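Long-range contacts in uncharacterized protein (Enterococcus faecalis, PDB 3CLQ), which is of unknown function but belongs to the AllG family and is therefore probably related to a subunit of oxamate carbamoyltransferase: residues R193-S198 / S228-S233; G187-N192 / A321-I326; Y114-K119 / G234-G239. One frame throughout, in Å; residues are numbered along the deposited sequence.

Contact 1 (R193-S198 / S228-S233)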
loop_
_atom_site.group_PDB
_atom_site.type_symbol
_atom_site.label_atom_id
_atom_site.label_comp_id
_atom_site.label_asym_id
_atom_site.label_seq_id
_atom_site.Cartn_x
_atom_site.Cartn_y
_atom_site.Cartn_z
ATOM N N ARG B 193 -9.177 -4.496 -6.229
ATOM C CA ARG B 193 -8.616 -3.657 -5.185
ATOM C C ARG B 193 -7.319 -3.023 -5.716
ATOM O O ARG B 193 -6.365 -3.731 -6.044
ATOM C CB ARG B 193 -8.439 -4.444 -3.876
ATOM C CG ARG B 193 -7.252 -4.043 -3.025
ATOM C CD ARG B 193 -7.259 -4.599 -1.598
ATOM N NE ARG B 193 -8.200 -3.835 -0.794
ATOM C CZ ARG B 193 -7.906 -3.067 0.254
ATOM N NH1 ARG B 193 -6.674 -2.947 0.694
ATOM N NH2 ARG B 193 -8.881 -2.435 0.876
ATOM N N ASN B 194 -7.307 -1.691 -5.813
ATOM C CA ASN B 194 -6.232 -0.962 -6.489
ATOM C C ASN B 194 -5.657 0.142 -5.625
ATOM O O ASN B 194 -4.909 0.999 -6.120
ATOM C CB ASN B 194 -6.738 -0.344 -7.815
ATOM C CG ASN B 194 -6.934 -1.381 -8.913
ATOM O OD1 ASN B 194 -5.997 -2.119 -9.257
ATOM N ND2 ASN B 194 -8.140 -1.444 -9.471
ATOM N N VAL B 195 -5.990 0.094 -4.333
ATOM C CA VAL B 195 -5.670 1.177 -3.404
ATOM C C VAL B 195 -4.178 1.458 -3.333
ATOM O O VAL B 195 -3.737 2.621 -3.474
ATOM C CB VAL B 195 -6.179 0.913 -1.956
ATOM C CG1 VAL B 195 -6.465 2.265 -1.263
ATOM C CG2 VAL B 195 -7.426 0.078 -1.969
ATOM N N ALA B 196 -3.410 0.393 -3.104
ATOM C CA ALA B 196 -1.961 0.516 -2.939
ATOM C C ALA B 196 -1.327 1.074 -4.209
ATOM O O ALA B 196 -0.603 2.069 -4.169
ATOM C CB ALA B 196 -1.373 -0.806 -2.602
ATOM N N GLY B 197 -1.645 0.442 -5.340
ATOM C CA GLY B 197 -1.149 0.871 -6.640
ATOM C C GLY B 197 -1.500 2.310 -6.915
ATOM O O GLY B 197 -0.686 3.069 -7.435
ATOM N N SER B 198 -2.711 2.703 -6.555
ATOM C CA SER B 198 -3.171 4.038 -6.905
ATOM C C SER B 198 -2.415 5.055 -6.090
ATOM O O SER B 198 -1.966 6.079 -6.605
ATOM C CB SER B 198 -4.677 4.158 -6.702
ATOM O OG SER B 198 -5.363 3.583 -7.812
ATOM N N SER B 228 -10.432 11.017 -4.959
ATOM C CA SER B 228 -11.870 10.893 -4.805
ATOM C C SER B 228 -12.260 9.418 -4.937
ATOM O O SER B 228 -13.352 8.989 -4.570
ATOM C CB SER B 228 -12.605 11.764 -5.829
ATOM O OG SER B 228 -12.226 11.403 -7.145
ATOM N N SER B 229 -11.339 8.630 -5.450
ATOM C CA SER B 229 -11.638 7.252 -5.678
ATOM C C SER B 229 -10.326 6.525 -5.657
ATOM O O SER B 229 -9.301 7.083 -6.011
ATOM C CB SER B 229 -12.333 7.106 -7.031
ATOM O OG SER B 229 -12.145 5.823 -7.594
ATOM N N ASP B 230 -10.352 5.269 -5.259
ATOM C CA ASP B 230 -9.110 4.518 -5.235
ATOM C C ASP B 230 -8.849 3.794 -6.556
ATOM O O ASP B 230 -7.992 2.943 -6.621
ATOM C CB ASP B 230 -9.043 3.585 -4.023
ATOM C CG ASP B 230 -10.047 2.466 -4.095
ATOM O OD1 ASP B 230 -10.056 1.593 -3.168
ATOM O OD2 ASP B 230 -10.819 2.453 -5.081
ATOM N N TYR B 231 -9.554 4.172 -7.611
ATOM C CA TYR B 231 -9.457 3.445 -8.860
ATOM C C TYR B 231 -8.495 4.028 -9.892
ATOM O O TYR B 231 -8.369 3.512 -10.992
ATOM C CB TYR B 231 -10.849 3.335 -9.505
ATOM C CG TYR B 231 -10.882 2.399 -10.695
ATOM C CD1 TYR B 231 -10.611 1.029 -10.538
ATOM C CD2 TYR B 231 -11.161 2.880 -11.969
ATOM C CE1 TYR B 231 -10.632 0.154 -11.624
ATOM C CE2 TYR B 231 -11.183 2.013 -13.086
ATOM C CZ TYR B 231 -10.920 0.651 -12.902
ATOM O OH TYR B 231 -10.938 -0.194 -13.991
ATOM N N PHE B 232 -7.823 5.113 -9.567
ATOM C CA PHE B 232 -6.998 5.769 -10.582
ATOM C C PHE B 232 -5.943 4.901 -11.320
ATOM O O PHE B 232 -5.684 5.122 -12.484
ATOM C CB PHE B 232 -6.325 7.022 -10.015
ATOM C CG PHE B 232 -5.614 7.793 -11.049
ATOM C CD1 PHE B 232 -6.341 8.471 -12.040
ATOM C CD2 PHE B 232 -4.231 7.771 -11.119
ATOM C CE1 PHE B 232 -5.699 9.165 -13.058
ATOM C CE2 PHE B 232 -3.573 8.467 -12.124
ATOM C CZ PHE B 232 -4.314 9.169 -13.106
ATOM N N SER B 233 -5.326 3.933 -10.658
ATOM C CA SER B 233 -4.304 3.108 -11.307
ATOM C C SER B 233 -4.852 1.835 -11.984
ATOM O O SER B 233 -4.090 1.068 -12.603
ATOM C CB SER B 233 -3.254 2.699 -10.275
ATOM O OG SER B 233 -3.822 1.795 -9.354
#

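Contact 2 (G187-N192 / A321-I326)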
loop_
_atom_site.group_PDB
_atom_site.type_symbol
_atom_site.label_atom_id
_atom_site.label_comp_id
_atom_site.label_asym_id
_atom_site.label_seq_id
_atom_site.Cartn_x
_atom_site.Cartn_y
_atom_site.Cartn_z
ATOM N N GLY B 187 -1.406 -5.974 -0.580
ATOM C CA GLY B 187 -2.796 -6.360 -0.455
ATOM C C GLY B 187 -3.675 -6.000 -1.643
ATOM O O GLY B 187 -4.894 -5.994 -1.525
ATOM N N ASP B 188 -3.077 -5.680 -2.782
ATOM C CA ASP B 188 -3.863 -5.416 -3.988
ATOM C C ASP B 188 -3.802 -6.640 -4.823
ATOM O O ASP B 188 -3.000 -7.524 -4.542
ATOM C CB ASP B 188 -3.234 -4.318 -4.819
ATOM C CG ASP B 188 -3.628 -2.949 -4.349
ATOM O OD1 ASP B 188 -4.115 -2.871 -3.189
ATOM O OD2 ASP B 188 -3.443 -1.973 -5.137
ATOM N N GLU B 189 -4.620 -6.674 -5.866
ATOM C CA GLU B 189 -4.549 -7.728 -6.859
ATOM C C GLU B 189 -4.668 -7.104 -8.230
ATOM O O GLU B 189 -4.672 -7.803 -9.247
ATOM C CB GLU B 189 -5.609 -8.805 -6.624
ATOM C CG GLU B 189 -6.944 -8.284 -6.160
ATOM C CD GLU B 189 -7.677 -7.498 -7.233
ATOM O OE1 GLU B 189 -7.315 -6.329 -7.471
ATOM O OE2 GLU B 189 -8.630 -8.037 -7.838
ATOM N N CYS B 190 -4.772 -5.779 -8.243
ATOM C CA CYS B 190 -4.718 -4.976 -9.474
ATOM C C CYS B 190 -5.874 -5.169 -10.458
ATOM O O CYS B 190 -5.743 -4.894 -11.627
ATOM C CB CYS B 190 -3.357 -5.131 -10.185
ATOM S SG CYS B 190 -1.904 -4.491 -9.220
ATOM N N HIS B 191 -7.011 -5.633 -9.970
ATOM C CA HIS B 191 -8.233 -5.657 -10.753
ATOM C C HIS B 191 -9.309 -4.963 -9.908
ATOM O O HIS B 191 -9.718 -3.840 -10.213
ATOM C CB HIS B 191 -8.625 -7.101 -11.048
ATOM C CG HIS B 191 -9.720 -7.246 -12.053
ATOM N ND1 HIS B 191 -9.751 -8.275 -12.972
ATOM C CD2 HIS B 191 -10.835 -6.508 -12.275
ATOM C CE1 HIS B 191 -10.836 -8.162 -13.719
ATOM N NE2 HIS B 191 -11.512 -7.097 -13.317
ATOM N N ASN B 192 -9.730 -5.622 -8.826
ATOM C CA ASN B 192 -10.792 -5.120 -7.953
ATOM C C ASN B 192 -10.320 -4.181 -6.838
ATOM O O ASN B 192 -10.984 -3.197 -6.527
ATOM C CB ASN B 192 -11.522 -6.295 -7.338
ATOM C CG ASN B 192 -12.154 -7.190 -8.390
ATOM O OD1 ASN B 192 -13.151 -6.799 -9.018
ATOM N ND2 ASN B 192 -11.580 -8.398 -8.602
ATOM N N ALA B 321 -5.221 -14.551 -3.771
ATOM C CA ALA B 321 -4.606 -14.794 -2.458
ATOM C C ALA B 321 -3.895 -13.597 -1.845
ATOM O O ALA B 321 -3.773 -13.505 -0.632
ATOM C CB ALA B 321 -3.640 -15.956 -2.536
ATOM N N ALA B 322 -3.406 -12.703 -2.687
ATOM C CA ALA B 322 -2.611 -11.558 -2.254
ATOM C C ALA B 322 -3.466 -10.479 -1.602
ATOM O O ALA B 322 -2.944 -9.563 -0.981
ATOM C CB ALA B 322 -1.888 -10.970 -3.430
ATOM N N ALA B 323 -4.782 -10.608 -1.720
ATOM C CA ALA B 323 -5.660 -9.516 -1.404
ATOM C C ALA B 323 -6.807 -9.974 -0.536
ATOM O O ALA B 323 -7.977 -9.870 -0.954
ATOM C CB ALA B 323 -6.198 -8.946 -2.688
ATOM N N PRO B 324 -6.498 -10.483 0.671
ATOM C CA PRO B 324 -7.562 -10.932 1.530
ATOM C C PRO B 324 -8.549 -9.814 1.841
ATOM O O PRO B 324 -9.663 -10.087 2.234
ATOM C CB PRO B 324 -6.831 -11.387 2.798
ATOM C CG PRO B 324 -5.548 -10.715 2.767
ATOM C CD PRO B 324 -5.190 -10.654 1.302
ATOM N N ALA B 325 -8.163 -8.564 1.673
ATOM C CA ALA B 325 -9.123 -7.476 1.877
ATOM C C ALA B 325 -10.429 -7.595 1.045
ATOM O O ALA B 325 -11.482 -7.089 1.444
ATOM C CB ALA B 325 -8.463 -6.130 1.627
ATOM N N ILE B 326 -10.389 -8.257 -0.101
ATOM C CA ILE B 326 -11.575 -8.247 -0.962
ATOM C C ILE B 326 -12.643 -9.298 -0.644
ATOM O O ILE B 326 -13.784 -9.186 -1.089
ATOM C CB ILE B 326 -11.198 -8.404 -2.427
ATOM C CG1 ILE B 326 -10.371 -9.691 -2.609
ATOM C CG2 ILE B 326 -10.494 -7.157 -2.900
ATOM C CD1 ILE B 326 -10.281 -10.177 -4.034
#

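Contact 3 (Y114-K119 / G234-G239)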
loop_
_atom_site.group_PDB
_atom_site.type_symbol
_atom_site.label_atom_id
_atom_site.label_comp_id
_atom_site.label_asym_id
_atom_site.label_seq_id
_atom_site.Cartn_x
_atom_site.Cartn_y
_atom_site.Cartn_z
ATOM N N TYR B 114 -7.733 11.341 -23.241
ATOM C CA TYR B 114 -6.322 11.117 -22.996
ATOM C C TYR B 114 -6.102 9.659 -22.653
ATOM O O TYR B 114 -6.949 9.047 -22.004
ATOM C CB TYR B 114 -5.829 12.027 -21.880
ATOM C CG TYR B 114 -5.314 13.311 -22.425
ATOM C CD1 TYR B 114 -6.194 14.320 -22.816
ATOM C CD2 TYR B 114 -3.954 13.508 -22.608
ATOM C CE1 TYR B 114 -5.716 15.520 -23.374
ATOM C CE2 TYR B 114 -3.466 14.696 -23.148
ATOM C CZ TYR B 114 -4.355 15.690 -23.534
ATOM O OH TYR B 114 -3.882 16.850 -24.075
ATOM N N VAL B 115 -4.981 9.106 -23.114
ATOM C CA VAL B 115 -4.594 7.725 -22.798
ATOM C C VAL B 115 -3.185 7.655 -22.191
ATOM O O VAL B 115 -2.370 8.524 -22.473
ATOM C CB VAL B 115 -4.663 6.798 -24.053
ATOM C CG1 VAL B 115 -6.099 6.526 -24.441
ATOM C CG2 VAL B 115 -3.889 7.395 -25.239
ATOM N N HIS B 116 -2.924 6.642 -21.345
ATOM C CA HIS B 116 -1.554 6.295 -20.897
ATOM C C HIS B 116 -0.759 5.823 -22.099
ATOM O O HIS B 116 -1.265 5.049 -22.899
ATOM C CB HIS B 116 -1.535 5.092 -19.943
ATOM C CG HIS B 116 -2.365 5.250 -18.715
ATOM N ND1 HIS B 116 -3.733 5.412 -18.755
ATOM C CD2 HIS B 116 -2.031 5.188 -17.406
ATOM C CE1 HIS B 116 -4.196 5.495 -17.518
ATOM N NE2 HIS B 116 -3.185 5.361 -16.684
ATOM N N ILE B 117 0.487 6.242 -22.229
ATOM C CA ILE B 117 1.318 5.637 -23.244
ATOM C C ILE B 117 2.350 4.782 -22.538
ATOM O O ILE B 117 3.211 5.313 -21.827
ATOM C CB ILE B 117 2.046 6.671 -24.059
ATOM C CG1 ILE B 117 1.094 7.786 -24.462
ATOM C CG2 ILE B 117 2.633 6.023 -25.276
ATOM C CD1 ILE B 117 1.781 9.132 -24.576
ATOM N N ILE B 118 2.263 3.473 -22.744
ATOM C CA ILE B 118 3.051 2.499 -22.010
ATOM C C ILE B 118 3.899 1.726 -22.998
ATOM O O ILE B 118 3.377 1.172 -23.948
ATOM C CB ILE B 118 2.122 1.511 -21.251
ATOM C CG1 ILE B 118 1.362 2.224 -20.140
ATOM C CG2 ILE B 118 2.905 0.370 -20.637
ATOM C CD1 ILE B 118 0.228 1.404 -19.613
ATOM N N LYS B 119 5.200 1.672 -22.787
ATOM C CA LYS B 119 6.085 1.141 -23.808
ATOM C C LYS B 119 6.866 0.007 -23.206
ATOM O O LYS B 119 7.318 0.117 -22.087
ATOM C CB LYS B 119 7.035 2.236 -24.286
ATOM C CG LYS B 119 7.826 1.923 -25.532
ATOM C CD LYS B 119 8.545 3.193 -26.015
ATOM C CE LYS B 119 10.062 2.976 -26.237
ATOM N NZ LYS B 119 10.802 2.801 -24.925
ATOM N N GLY B 234 -6.152 1.597 -11.833
ATOM C CA GLY B 234 -6.796 0.422 -12.412
ATOM C C GLY B 234 -6.474 0.281 -13.887
ATOM O O GLY B 234 -5.923 -0.734 -14.312
ATOM N N PRO B 235 -6.826 1.293 -14.692
ATOM C CA PRO B 235 -6.439 1.255 -16.096
ATOM C C PRO B 235 -4.948 1.029 -16.304
ATOM O O PRO B 235 -4.547 0.290 -17.224
ATOM C CB PRO B 235 -6.867 2.635 -16.610
ATOM C CG PRO B 235 -8.078 2.926 -15.784
ATOM C CD PRO B 235 -7.660 2.467 -14.394
ATOM N N THR B 236 -4.140 1.638 -15.445
ATOM C CA THR B 236 -2.705 1.553 -15.579
ATOM C C THR B 236 -2.252 0.092 -15.591
ATOM O O THR B 236 -1.412 -0.302 -16.392
ATOM C CB THR B 236 -2.019 2.339 -14.454
ATOM O OG1 THR B 236 -2.685 3.599 -14.282
ATOM C CG2 THR B 236 -0.548 2.590 -14.770
ATOM N N TRP B 237 -2.824 -0.737 -14.736
ATOM C CA TRP B 237 -2.379 -2.118 -14.714
ATOM C C TRP B 237 -2.867 -2.904 -15.935
ATOM O O TRP B 237 -2.182 -3.789 -16.433
ATOM C CB TRP B 237 -2.782 -2.780 -13.401
ATOM C CG TRP B 237 -2.444 -1.920 -12.195
ATOM C CD1 TRP B 237 -3.292 -1.568 -11.158
ATOM C CD2 TRP B 237 -1.190 -1.285 -11.912
ATOM N NE1 TRP B 237 -2.633 -0.766 -10.247
ATOM C CE2 TRP B 237 -1.343 -0.574 -10.681
ATOM C CE3 TRP B 237 0.056 -1.265 -12.557
ATOM C CZ2 TRP B 237 -0.290 0.146 -10.090
ATOM C CZ3 TRP B 237 1.089 -0.535 -11.990
ATOM C CH2 TRP B 237 0.909 0.165 -10.757
HETATM N N MSE B 238 -4.035 -2.553 -16.438
HETATM C CA MSE B 238 -4.554 -3.203 -17.636
HETATM C C MSE B 238 -3.570 -2.964 -18.748
HETATM O O MSE B 238 -3.223 -3.876 -19.518
HETATM C CB MSE B 238 -5.944 -2.665 -18.011
HETATM C CG MSE B 238 -7.017 -3.096 -17.018
HETATM SE SE MSE B 238 -8.750 -2.199 -17.175
HETATM C CE MSE B 238 -9.514 -2.721 -15.431
ATOM N N GLY B 239 -3.089 -1.728 -18.792
ATOM C CA GLY B 239 -2.200 -1.291 -19.858
ATOM C C GLY B 239 -0.866 -1.989 -19.755
ATOM O O GLY B 239 -0.281 -2.375 -20.778
#

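Contact 1 (R193-S198 / S228-S233)
Different first torsions bring the hydroxyls of Ser198 and Ser233 together: Ser198 OG stands beside its backbone N, anti to the carbonyl carbon (chi1 -80°), whereas Ser233 OG sits between backbone N and carbonyl carbon (chi1 69°). The two hydroxyls meet at 2.8 Å, Ser233 OG donating to Ser198 OG. Two further bonds grip the Ser198 hydroxyl. Ser198 OG also accepts from Ser233 N at 2.9 Å in a fairly straight bond (160°), and Ser198 OG donates to Asp230 O at 3.0 Å, reaching that oxygen from well above the carbonyl plane. One buried serine hydroxyl thereby fastens both ends of the bend 230-233 to the first turn of a helix by three bonds.

Around it the packing is simpler. Val195 CG2 lies 3.3 Å from OD1 of Asp230, an exposed residue, and Asn194 ND2 comes obliquely to the Tyr231 ring, 3.7 Å from CD1. Tyr231 itself is held at its far end, where OH bonds to Ser104.

The contact joins the start of helix 195-210 to the loop linking helices 216-226 and 234-247; Trp237 of the latter packs on Asn194, while Met186 of the second subunit touches Val195.

Contact 2 (G187-N192 / A321-I326)
Gly187 opens the contact with its CA, which makes a CA-H...O contact of 3.2 Å to Ala322 O, nearly straight at the hydrogen (162°). Its positive phi of 80° turns the chain here, and on the same residue Gly187 O lies 3.4 Å from Ala323 CB. Asp188 adds only its backbone: Asp188 O rests 3.8 Å from Ala322 CB, whereas its carboxylate turns to helix 195-210, bonding through OD2 to Gly197 N.

Glu189 carries the side-chain part. With CG between the backbone N and the carbonyl carbon and the chain bent again at chi2, the side chain curls round toward the residues that follow, its CB and CG facing Ala323; Glu189 CG touches Ala323 CB at 3.6 Å, and Ile326 closes in more loosely.

The carboxylate is spent on the residues that follow. His191 N donates to Glu189 OE1 at 2.6 Å from above the carboxylate plane, and Arg193 N uses the same oxygen. Asn192 N reaches Glu189 OE2 on the syn side at 2.8 Å, and Asn192 ND2 adds a bond of 3.1 Å to OE2; that amide also bonds to Asn384 O.

The arrangement exemplifies a loop without regular structure organised round a buried acidic side chain, which takes up successive backbone N-H groups before helix 195-210, while its aliphatic stem packs on Ala323, at the junction of two 3-10 segments.

Contact 3 (Y114-K119 / G234-G239)
The imidazole of His116 is the flat group of this contact, and both of its partners on the helix come to it obliquely. Thr236 meets it at NE2 and CD2, Pro235 at CE1. The ring of Phe31, from the neighbouring strand 26-33, also meets this imidazole, with the two planes at about 50°.

The polar link is a hydrogen bond of 3.0 Å between His116 NE2 and Thr236 OG1, in which either atom could be the donor. The CB of His116 points toward the helix, and with CG beside the backbone N (chi1 -57°) the ring reaches the threonine, whose side chain it crosses at about a right angle. At the other nitrogen, ND1 bonds to Thr129 O of strand 126-130; with both nitrogens engaged, the ring's rotation is fixed between sheet and helix. Carbon contacts flank the bond: His116 CE1 is 4.0 Å from Pro235 CB, and His116 CD2 is 4.0 Å from Thr236 CG2.

Two residues along the same strand, Ile118 makes the second footing. Ile118 CD1 bears on bare backbone, 3.6 Å from Gly239 CA and 4.0 Å from Thr236 O. The absence of a side chain on Gly239 is what lets the isoleucine tip come so near the helix. Leu176 of helix 176-183 touches both Ile118 and Thr236 and closes the group from another helix.

The axes of the short strand and helix segments approach to 9.4 Å, with a signed crossing angle of -37°. This is the packing of a helix on one face of an antiparallel beta sheet: alternate residues of an inner strand, His116 and Ile118, project onto the first turns of helix 234-247, and a single polar pair is set within an otherwise largely apolar, buried interface.

In the fold
The three contacts run from near the subunit interface inward. Contacts 1 and 2, whose centres lie 12 Å apart, both touch the second subunit and share one loop-to-helix passage, in which the carboxylate of Asp188 ties the loop of contact 2 to the first turn of the helix of contact 1. Contact 3 lies deeper, its centre about 14 Å from that of contact 1 and 19 Å from that of contact 2. The common element is helix 234-247: Trp237 CZ2 packs 3.6 Å from Gly197 CA, and Trp237 CD1 lies 3.7 Å from Cys190 CB. Contact 1 is nested along the chain within the loops closed by both others, which themselves cross. No active site is established here.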